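Local coordinates for protein vinylacetyl-CoA Delta-isomerase (Nitrosopumilus maritimus SCM1, PDB 6VJR) that probably dehydrates 4-hydroxybutyryl-CoA to crotonyl-CoA and isomerises vinylacetyl-CoA, working with FAD, a [4Fe-4S] cluster and an iron ion, at residues 144-149 with 182-187; 197-202 with 212-217; 302-307 with 324-329. One frame throughout, in Å; residues are numbered along the deposited sequence.

Contact 1. Residues 144-149 with 182-187; sequences GGAMTD and GAKAHQ. With FAD (flavin-adenine dinucleotide), chain F.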
loop_
_atom_site.group_PDB
_atom_site.type_symbol
_atom_site.label_atom_id
_atom_site.label_comp_id
_atom_site.label_asym_id
_atom_site.label_seq_id
_atom_site.Cartn_x
_atom_site.Cartn_y
_atom_site.Cartn_z
ATOM N N GLY A 144 33.704 -0.933 -15.991
ATOM C CA GLY A 144 32.370 -0.420 -16.234
ATOM C C GLY A 144 31.549 -1.369 -17.121
ATOM O O GLY A 144 32.074 -2.005 -18.017
ATOM N N GLY A 145 30.214 -1.306 -16.967
ATOM C CA GLY A 145 29.306 -2.102 -17.756
ATOM C C GLY A 145 28.400 -1.161 -18.495
ATOM O O GLY A 145 27.499 -0.602 -17.889
ATOM N N ALA A 146 28.665 -1.008 -19.790
ATOM C CA ALA A 146 28.023 0.031 -20.552
ATOM C C ALA A 146 27.019 -0.564 -21.531
ATOM O O ALA A 146 27.324 -0.781 -22.713
ATOM C CB ALA A 146 29.065 0.891 -21.242
ATOM N N MET A 147 25.775 -0.691 -21.052
ATOM C CA MET A 147 24.733 -1.310 -21.857
ATOM C C MET A 147 23.781 -0.266 -22.437
ATOM O O MET A 147 23.517 -0.268 -23.637
ATOM C CB MET A 147 23.988 -2.349 -21.018
ATOM C CG MET A 147 22.774 -2.928 -21.716
ATOM S SD MET A 147 22.085 -4.401 -20.936
ATOM C CE MET A 147 23.403 -5.587 -21.228
ATOM N N THR A 148 23.237 0.583 -21.590
ATOM C CA THR A 148 22.126 1.435 -21.984
ATOM C C THR A 148 22.547 2.570 -22.903
ATOM O O THR A 148 23.214 3.508 -22.485
ATOM C CB THR A 148 21.447 1.997 -20.744
ATOM O OG1 THR A 148 21.202 0.996 -19.762
ATOM C CG2 THR A 148 20.163 2.693 -21.143
ATOM N N ASP A 149 21.992 2.550 -24.129
ATOM C CA ASP A 149 22.151 3.611 -25.106
ATOM C C ASP A 149 21.110 4.694 -24.809
ATOM O O ASP A 149 20.207 4.529 -23.981
ATOM C CB ASP A 149 21.928 3.103 -26.527
ATOM C CG ASP A 149 22.728 1.842 -26.821
ATOM O OD1 ASP A 149 22.241 0.769 -26.412
ATOM O OD2 ASP A 149 23.864 1.957 -27.318
ATOM N N GLY A 182 28.266 5.903 -31.378
ATOM C CA GLY A 182 27.030 5.913 -30.633
ATOM C C GLY A 182 27.308 6.528 -29.270
ATOM O O GLY A 182 28.167 7.391 -29.134
ATOM N N ALA A 183 26.523 6.134 -28.284
ATOM C CA ALA A 183 26.696 6.656 -26.944
ATOM C C ALA A 183 26.124 5.656 -25.952
ATOM O O ALA A 183 25.277 4.830 -26.336
ATOM C CB ALA A 183 25.999 7.969 -26.834
ATOM N N LYS A 184 26.544 5.789 -24.707
ATOM C CA LYS A 184 26.013 4.997 -23.604
ATOM C C LYS A 184 25.680 5.980 -22.476
ATOM O O LYS A 184 26.509 6.803 -22.120
ATOM C CB LYS A 184 27.029 3.937 -23.158
ATOM C CG LYS A 184 27.275 2.845 -24.193
ATOM C CD LYS A 184 26.128 1.918 -24.607
ATOM C CE LYS A 184 26.561 0.749 -25.421
ATOM N NZ LYS A 184 25.371 -0.007 -25.864
ATOM N N ALA A 185 24.405 5.992 -22.035
ATOM C CA ALA A 185 23.925 6.959 -21.067
ATOM C C ALA A 185 23.915 6.388 -19.656
ATOM O O ALA A 185 23.871 5.180 -19.459
ATOM C CB ALA A 185 22.552 7.439 -21.490
ATOM N N HIS A 186 23.912 7.293 -18.666
ATOM C CA HIS A 186 23.726 6.951 -17.249
ATOM C C HIS A 186 24.833 6.045 -16.704
ATOM O O HIS A 186 24.565 5.153 -15.904
ATOM C CB HIS A 186 22.416 6.198 -17.017
ATOM C CG HIS A 186 21.307 6.661 -17.890
ATOM N ND1 HIS A 186 20.642 7.870 -17.816
ATOM C CD2 HIS A 186 20.753 5.973 -18.903
ATOM C CE1 HIS A 186 19.739 7.896 -18.779
ATOM N NE2 HIS A 186 19.775 6.747 -19.435
ATOM N N GLN A 187 26.040 6.197 -17.201
ATOM C CA GLN A 187 27.072 5.189 -16.942
ATOM C C GLN A 187 27.780 5.352 -15.611
ATOM O O GLN A 187 28.522 6.311 -15.410
ATOM C CB GLN A 187 28.045 5.232 -18.115
ATOM C CG GLN A 187 27.416 4.744 -19.401
ATOM C CD GLN A 187 26.932 3.322 -19.308
ATOM O OE1 GLN A 187 27.620 2.470 -18.774
ATOM N NE2 GLN A 187 25.741 3.040 -19.826
HETATM P PA FAD F . 13.037 4.895 -20.515
HETATM O O1A FAD F . 13.231 3.634 -21.253
HETATM O O2A FAD F . 12.935 6.139 -21.302
HETATM O O5B FAD F . 11.838 4.631 -19.500
HETATM C C5B FAD F . 10.867 5.656 -19.175
HETATM C C4B FAD F . 9.522 5.007 -19.030
HETATM O O4B FAD F . 9.044 4.595 -20.335
HETATM C C3B FAD F . 9.443 3.757 -18.132
HETATM O O3B FAD F . 8.206 3.737 -17.416
HETATM C C2B FAD F . 9.490 2.611 -19.135
HETATM O O2B FAD F . 8.943 1.372 -18.710
HETATM C C1B FAD F . 8.703 3.214 -20.302
HETATM N N9A FAD F . 9.066 2.659 -21.600
HETATM C C8A FAD F . 10.239 2.781 -22.315
HETATM N N7A FAD F . 10.239 2.183 -23.479
HETATM C C5A FAD F . 8.988 1.598 -23.537
HETATM C C6A FAD F . 8.363 0.809 -24.526
HETATM N N6A FAD F . 8.939 0.526 -25.695
HETATM N N1A FAD F . 7.130 0.324 -24.253
HETATM C C2A FAD F . 6.554 0.660 -23.084
HETATM N N3A FAD F . 7.019 1.420 -22.095
HETATM C C4A FAD F . 8.261 1.862 -22.376
HETATM N N1 FAD F . 22.878 1.579 -17.505
HETATM C C2 FAD F . 24.086 1.052 -17.897
HETATM O O2 FAD F . 24.238 0.455 -18.974
HETATM N N3 FAD F . 25.156 1.131 -17.026
HETATM C C4 FAD F . 25.163 1.724 -15.797
HETATM O O4 FAD F . 26.184 1.841 -15.142
HETATM C C4X FAD F . 23.904 2.362 -15.445
HETATM N N5 FAD F . 23.822 2.997 -14.271
HETATM C C5X FAD F . 22.709 3.780 -14.050
HETATM C C6 FAD F . 22.662 4.651 -12.951
HETATM C C7 FAD F . 21.579 5.487 -12.727
HETATM C C7M FAD F . 21.618 6.483 -11.593
HETATM C C8 FAD F . 20.430 5.358 -13.534
HETATM C C8M FAD F . 19.201 6.169 -13.244
HETATM C C9 FAD F . 20.413 4.451 -14.566
HETATM C C9A FAD F . 21.564 3.676 -14.857
HETATM N N10 FAD F . 21.625 2.840 -15.971
HETATM C C10 FAD F . 22.815 2.225 -16.362
HETATM C "C1'" FAD F . 20.521 2.967 -16.942
HETATM C "C2'" FAD F . 19.242 2.212 -16.672
HETATM O "O2'" FAD F . 19.452 0.854 -17.062
HETATM C "C3'" FAD F . 18.091 2.832 -17.477
HETATM O "O3'" FAD F . 17.819 4.083 -16.873
HETATM C "C4'" FAD F . 16.840 1.950 -17.619
HETATM O "O4'" FAD F . 17.101 0.837 -18.485
HETATM C "C5'" FAD F . 15.644 2.713 -18.158
HETATM O "O5'" FAD F . 15.967 3.278 -19.418
HETATM P P FAD F . 15.786 4.800 -19.689
HETATM O O1P FAD F . 16.494 5.625 -18.708
HETATM O O2P FAD F . 16.072 5.007 -21.117
HETATM O O3P FAD F . 14.236 5.131 -19.453
HETATM O O HOH W 1 18.623 5.776 -21.960
#

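Contact 2. Residues 197-202 with 212-217; sequences ILMPTI and AIVGAI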
loop_
_atom_site.group_PDB
_atom_site.type_symbol
_atom_site.label_atom_id
_atom_site.label_comp_id
_atom_site.label_asym_id
_atom_site.label_seq_id
_atom_site.Cartn_x
_atom_site.Cartn_y
_atom_site.Cartn_z
ATOM N N ILE A 197 33.079 -2.118 -20.793
ATOM C CA ILE A 197 32.557 -3.103 -21.726
ATOM C C ILE A 197 31.240 -2.596 -22.313
ATOM O O ILE A 197 30.252 -2.429 -21.602
ATOM C CB ILE A 197 32.361 -4.475 -21.057
ATOM C CG1 ILE A 197 33.652 -4.999 -20.397
ATOM C CG2 ILE A 197 31.884 -5.461 -22.115
ATOM C CD1 ILE A 197 33.495 -6.276 -19.626
ATOM N N LEU A 198 31.245 -2.369 -23.626
ATOM C CA LEU A 198 30.059 -1.953 -24.353
ATOM C C LEU A 198 29.227 -3.199 -24.658
ATOM O O LEU A 198 29.777 -4.189 -25.135
ATOM C CB LEU A 198 30.473 -1.298 -25.676
ATOM C CG LEU A 198 31.424 -0.108 -25.571
ATOM C CD1 LEU A 198 31.849 0.336 -26.941
ATOM C CD2 LEU A 198 30.802 1.021 -24.756
ATOM N N MET A 199 27.899 -3.091 -24.499
ATOM C CA MET A 199 27.007 -4.226 -24.719
ATOM C C MET A 199 25.681 -3.725 -25.265
ATOM O O MET A 199 25.238 -2.668 -24.864
ATOM C CB MET A 199 26.693 -4.971 -23.408
ATOM C CG MET A 199 27.888 -5.572 -22.677
ATOM S SD MET A 199 27.500 -6.203 -21.023
ATOM C CE MET A 199 27.428 -4.640 -20.124
ATOM N N PRO A 200 25.022 -4.477 -26.159
ATOM C CA PRO A 200 23.699 -4.095 -26.658
ATOM C C PRO A 200 22.675 -4.118 -25.531
ATOM O O PRO A 200 22.804 -4.879 -24.572
ATOM C CB PRO A 200 23.407 -5.086 -27.763
ATOM C CG PRO A 200 24.341 -6.233 -27.457
ATOM C CD PRO A 200 25.508 -5.749 -26.702
ATOM N N THR A 201 21.662 -3.268 -25.654
ATOM C CA THR A 201 20.705 -3.075 -24.567
ATOM C C THR A 201 19.315 -3.682 -24.790
ATOM O O THR A 201 18.465 -3.574 -23.889
ATOM C CB THR A 201 20.556 -1.586 -24.275
ATOM O OG1 THR A 201 19.928 -1.474 -22.989
ATOM C CG2 THR A 201 19.681 -0.891 -25.289
ATOM N N ILE A 202 19.055 -4.276 -25.954
ATOM C CA ILE A 202 17.714 -4.674 -26.370
ATOM C C ILE A 202 17.864 -5.910 -27.245
ATOM O O ILE A 202 18.927 -6.129 -27.818
ATOM C CB ILE A 202 17.077 -3.494 -27.127
ATOM C CG1 ILE A 202 15.659 -3.701 -27.479
ATOM C CG2 ILE A 202 17.881 -3.126 -28.375
ATOM C CD1 ILE A 202 14.970 -2.405 -27.879
ATOM N N ALA A 212 24.886 -5.403 -33.093
ATOM C CA ALA A 212 25.249 -6.572 -32.316
ATOM C C ALA A 212 26.759 -6.568 -32.053
ATOM O O ALA A 212 27.543 -7.288 -32.683
ATOM C CB ALA A 212 24.799 -7.840 -33.000
ATOM N N ILE A 213 27.188 -5.661 -31.170
ATOM C CA ILE A 213 28.601 -5.462 -30.851
ATOM C C ILE A 213 28.766 -5.451 -29.334
ATOM O O ILE A 213 28.104 -4.700 -28.613
ATOM C CB ILE A 213 29.157 -4.183 -31.506
ATOM C CG1 ILE A 213 30.626 -3.928 -31.150
ATOM C CG2 ILE A 213 28.288 -2.963 -31.219
ATOM C CD1 ILE A 213 31.584 -4.990 -31.660
ATOM N N VAL A 214 29.688 -6.303 -28.869
ATOM C CA VAL A 214 30.231 -6.236 -27.528
ATOM C C VAL A 214 31.728 -6.041 -27.639
ATOM O O VAL A 214 32.393 -6.812 -28.332
ATOM C CB VAL A 214 29.959 -7.506 -26.694
ATOM C CG1 VAL A 214 30.648 -7.422 -25.320
ATOM C CG2 VAL A 214 28.451 -7.742 -26.555
ATOM N N GLY A 215 32.254 -5.069 -26.908
ATOM C CA GLY A 215 33.697 -4.865 -26.906
ATOM C C GLY A 215 34.163 -4.087 -25.696
ATOM O O GLY A 215 33.429 -3.251 -25.182
ATOM N N ALA A 216 35.396 -4.379 -25.266
ATOM C CA ALA A 216 36.009 -3.701 -24.137
ATOM C C ALA A 216 36.928 -2.607 -24.669
ATOM O O ALA A 216 37.772 -2.844 -25.540
ATOM C CB ALA A 216 36.768 -4.687 -23.353
ATOM N N ILE A 217 36.807 -1.431 -24.071
ATOM C CA ILE A 217 37.643 -0.306 -24.424
ATOM C C ILE A 217 38.308 0.219 -23.156
ATOM O O ILE A 217 37.693 0.242 -22.080
ATOM C CB ILE A 217 36.865 0.799 -25.143
ATOM C CG1 ILE A 217 35.787 1.415 -24.304
ATOM C CG2 ILE A 217 36.287 0.291 -26.450
ATOM C CD1 ILE A 217 35.157 2.645 -24.916
#

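Contact 3. Residues 302-307 with 324-329; sequences VLIGAA and DKIIEM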
loop_
_atom_site.group_PDB
_atom_site.type_symbol
_atom_site.label_atom_id
_atom_site.label_comp_id
_atom_site.label_asym_id
_atom_site.label_seq_id
_atom_site.Cartn_x
_atom_site.Cartn_y
_atom_site.Cartn_z
ATOM N N VAL A 302 21.864 2.297 6.903
ATOM C CA VAL A 302 22.349 3.643 7.229
ATOM C C VAL A 302 21.172 4.590 7.494
ATOM O O VAL A 302 21.189 5.315 8.478
ATOM C CB VAL A 302 23.277 4.175 6.119
ATOM C CG1 VAL A 302 23.627 5.637 6.343
ATOM C CG2 VAL A 302 24.530 3.336 5.963
ATOM N N LEU A 303 20.173 4.611 6.610
ATOM C CA LEU A 303 19.033 5.512 6.739
ATOM C C LEU A 303 18.239 5.224 8.012
ATOM O O LEU A 303 17.782 6.109 8.708
ATOM C CB LEU A 303 18.243 5.469 5.446
ATOM C CG LEU A 303 17.137 6.522 5.362
ATOM C CD1 LEU A 303 17.598 7.896 5.657
ATOM C CD2 LEU A 303 16.530 6.449 3.950
ATOM N N ILE A 304 18.069 3.937 8.320
ATOM C CA ILE A 304 17.387 3.522 9.537
ATOM C C ILE A 304 18.166 4.041 10.751
ATOM O O ILE A 304 17.634 4.626 11.693
ATOM C CB ILE A 304 17.225 2.004 9.566
ATOM C CG1 ILE A 304 16.247 1.525 8.517
ATOM C CG2 ILE A 304 16.873 1.539 10.975
ATOM C CD1 ILE A 304 16.311 0.035 8.262
ATOM N N GLY A 305 19.485 3.854 10.712
ATOM C CA GLY A 305 20.345 4.363 11.750
ATOM C C GLY A 305 20.243 5.889 11.899
ATOM O O GLY A 305 20.273 6.403 13.020
ATOM N N ALA A 306 20.162 6.615 10.779
ATOM C CA ALA A 306 20.026 8.055 10.836
ATOM C C ALA A 306 18.696 8.452 11.466
ATOM O O ALA A 306 18.670 9.367 12.296
ATOM C CB ALA A 306 20.185 8.635 9.485
ATOM N N ALA A 307 17.606 7.770 11.076
ATOM C CA ALA A 307 16.298 8.083 11.631
ATOM C C ALA A 307 16.309 7.820 13.157
ATOM O O ALA A 307 15.793 8.594 13.960
ATOM C CB ALA A 307 15.278 7.235 10.916
ATOM N N ASP A 324 7.596 1.905 15.863
ATOM C CA ASP A 324 6.877 1.132 14.879
ATOM C C ASP A 324 7.326 1.465 13.458
ATOM O O ASP A 324 7.404 0.558 12.633
ATOM C CB ASP A 324 5.399 1.292 15.051
ATOM C CG ASP A 324 4.658 0.116 14.432
ATOM O OD1 ASP A 324 4.973 -1.055 14.813
ATOM O OD2 ASP A 324 3.783 0.383 13.595
ATOM N N LYS A 325 7.639 2.740 13.191
ATOM C CA LYS A 325 8.144 3.145 11.895
ATOM C C LYS A 325 9.529 2.581 11.613
ATOM O O LYS A 325 9.802 2.159 10.473
ATOM C CB LYS A 325 8.047 4.665 11.772
ATOM C CG LYS A 325 6.605 5.186 11.689
ATOM C CD LYS A 325 6.508 6.669 11.974
ATOM C CE LYS A 325 5.034 7.011 12.037
ATOM N NZ LYS A 325 4.693 8.349 12.450
ATOM N N ILE A 326 10.387 2.531 12.635
ATOM C CA ILE A 326 11.707 1.951 12.433
ATOM C C ILE A 326 11.591 0.442 12.180
ATOM O O ILE A 326 12.350 -0.137 11.391
ATOM C CB ILE A 326 12.615 2.323 13.614
ATOM C CG1 ILE A 326 12.843 3.816 13.653
ATOM C CG2 ILE A 326 13.937 1.567 13.580
ATOM C CD1 ILE A 326 13.532 4.293 14.907
ATOM N N ILE A 327 10.676 -0.218 12.874
ATOM C CA ILE A 327 10.383 -1.619 12.556
ATOM C C ILE A 327 9.927 -1.771 11.106
ATOM O O ILE A 327 10.360 -2.671 10.381
ATOM C CB ILE A 327 9.409 -2.238 13.559
ATOM C CG1 ILE A 327 9.979 -2.314 14.976
ATOM C CG2 ILE A 327 8.918 -3.582 13.061
ATOM C CD1 ILE A 327 8.941 -2.532 16.071
ATOM N N GLU A 328 9.045 -0.895 10.647
ATOM C CA GLU A 328 8.577 -1.009 9.275
ATOM C C GLU A 328 9.736 -0.876 8.286
ATOM O O GLU A 328 9.812 -1.571 7.283
ATOM C CB GLU A 328 7.505 0.017 8.952
ATOM C CG GLU A 328 6.772 -0.254 7.635
ATOM C CD GLU A 328 5.966 -1.557 7.570
ATOM O OE1 GLU A 328 5.553 -2.068 8.650
ATOM O OE2 GLU A 328 5.745 -2.111 6.456
ATOM N N MET A 329 10.563 0.142 8.500
ATOM C CA MET A 329 11.686 0.398 7.614
ATOM C C MET A 329 12.511 -0.898 7.567
ATOM O O MET A 329 12.976 -1.315 6.516
ATOM C CB MET A 329 12.503 1.587 8.144
ATOM C CG MET A 329 11.778 2.937 8.105
ATOM S SD MET A 329 12.573 4.226 9.087
ATOM C CE MET A 329 13.899 4.774 8.008
#

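Contact 1. Residues 144-149 with 182-187
Lys184 reaches along the backbone of 146-149, and its chain can be followed atom by atom. Its CB starts near Ala146 CB and Thr148 O, and CG rests 4.0 Å from Ala146 CB. A bend at chi2 (-63°) then carries the chain past Ala146 O: CD comes near both this oxygen and Asp149 OD2, and CE lies 3.2 Å from Ala146 O. At the tip, Lys184 NZ gives a hydrogen bond to Met147 O at 2.9 Å, coming from above the carbonyl plane. Lys184 NZ also makes a salt bridge to Asp149 OD2 at 2.9 Å, which it meets on the syn side though well out of the carboxylate plane. NZ bonds Met199 O as well, and Asp149 OD2 takes the backbone N-H of Thr168, so both charged ends have further partners. Beside this, Ala185 N bonds Thr148 O at 2.8 Å.

The turn held in this way faces the flavin. FAD O2 receives three N-H groups: Met147 N, Thr148 N (2.8 Å and almost straight, 171°) and Gln187 NE2 (3.1 Å), which also bonds Ala185 O. Gly145 O accepts the flavin N3-H. Thr148 OG1 gives its proton to FAD N1 (2.9 Å) and accepts one from the ribityl O2'. Further along, a water in the plane of the His186 ring links its NE2 to Asp149 O and a FAD phosphate oxygen, while ND1 bonds Thr390 OG1 of a second subunit.

The chemistry is one of donors turned onto the N1–C2=O2 edge of the isoalloxazine, as in many flavoproteins. Such a set of donors would probably help to stabilise negative charge that gathers there when the flavin is reduced.

Contact 2. Residues 197-202 with 212-217
Leu198 and Gly215 form the hydrogen-bonded pair of an antiparallel ladder. Leu198 N gives its hydrogen to Gly215 O at 2.8 Å, and Gly215 N returns a longer bond to Leu198 O at 3.2 Å. Leu198 O also takes a CA-H contact from Val214. The next such rung would be carried by residue 200, but Pro200 has no N-H to offer; its CD lies 3.4 Å from Ile213 O instead, and the ladder ends there.

Val214 takes part in three of the apolar contacts. With CG1 anti to the backbone N (chi1 176°), this methyl meets Ile197 CG2 at 4.0 Å and Met199 CG at 4.2 Å, while CG2 sits 3.6 Å from Pro200 CD, the two side chains crossing at about a right angle. With an alanine here both methyls are gone, which is likely to open a gap between Ile197 and Pro200 and rob the proline ring of one of its apolar neighbours. On the same face Ile197 CG1 lies 4.3 Å from Ala216 CB; Leu198 points to the opposite face, its CD1 loosely against Ile217 CG2.

One shell further out, Leu110 of helix 101-121 packs on Ile197 and Val214, and Leu281 of helix 278-292 on Met199, Pro200 and Val214. The backbone of Ile197 bonds Gly144 and Ala146 on its other side, and that of Val214 bonds Phe270, so both strands are interior to a four-stranded sheet.

Here polarity stays in the backbone and the side chains bring only hydrocarbon and a thioether: the amides set the register, and apolar packing seats the sheet against the helices.

Contact 3. Residues 302-307 with 324-329
Ile304 and Met329 lie alongside each other, running opposite ways, in the tight part of this helix-helix contact, where the axes of 302-307 and 324-329 come within 10.3 Å. Ile304 CG1 lies 3.8 Å from Met329 CB. The methionine chain then bends at its last torsion (chi3 80°), bringing CE up to the backbone of 302-307, 4.0 Å from Ile304 CA and 4.1 Å from Ala307 CB. Ile326 CG2 meets Ile304 CG2 at 3.9 Å, a contact that is less certain because Ile326 is modelled in two conformers. Leu379 and Ile376 of helix 372-384 pack on Met329 as well.

The rest is looser, and no hydrogen bond joins the two segments. On the side of 324-329 turned from this seam, partly exposed Asp324, Lys325 and Glu328 look elsewhere: Asp324 and Glu328 form salt bridges with Arg455 of a third subunit, and Lys325 pairs with Asp382, a FAD-binding residue.

Segments 302-307 and 324-329 run at 174° to each other; the helices that hold them, 295-314 and 320-345, follow one another in the chain as an antiparallel hairpin, consistent with the helical C-terminal domain of the acyl-CoA dehydrogenase-like fold.

Contacts 1, 2 and 3 follow in series along the chain, each closing before the next opens. The first two are neighbours, their centres 9 Å apart, joined where strand 143-146 pairs with strand 195-198 in a mixed four-stranded sheet; Ala146 N bonds Ile197 O there. Contact 2 lies inside that sheet, while contact 1 bridges from its edge to strand 177-188 of a seven-stranded sheet. Contact 3 belongs to the helical C-terminal part, on the opposite side of the chain's centre, about 34 Å from contact 1 and 40 Å from contact 2 between centres. Residues of this part in a second subunit complete the FAD site at contact 1, so the complete site probably requires the assembly.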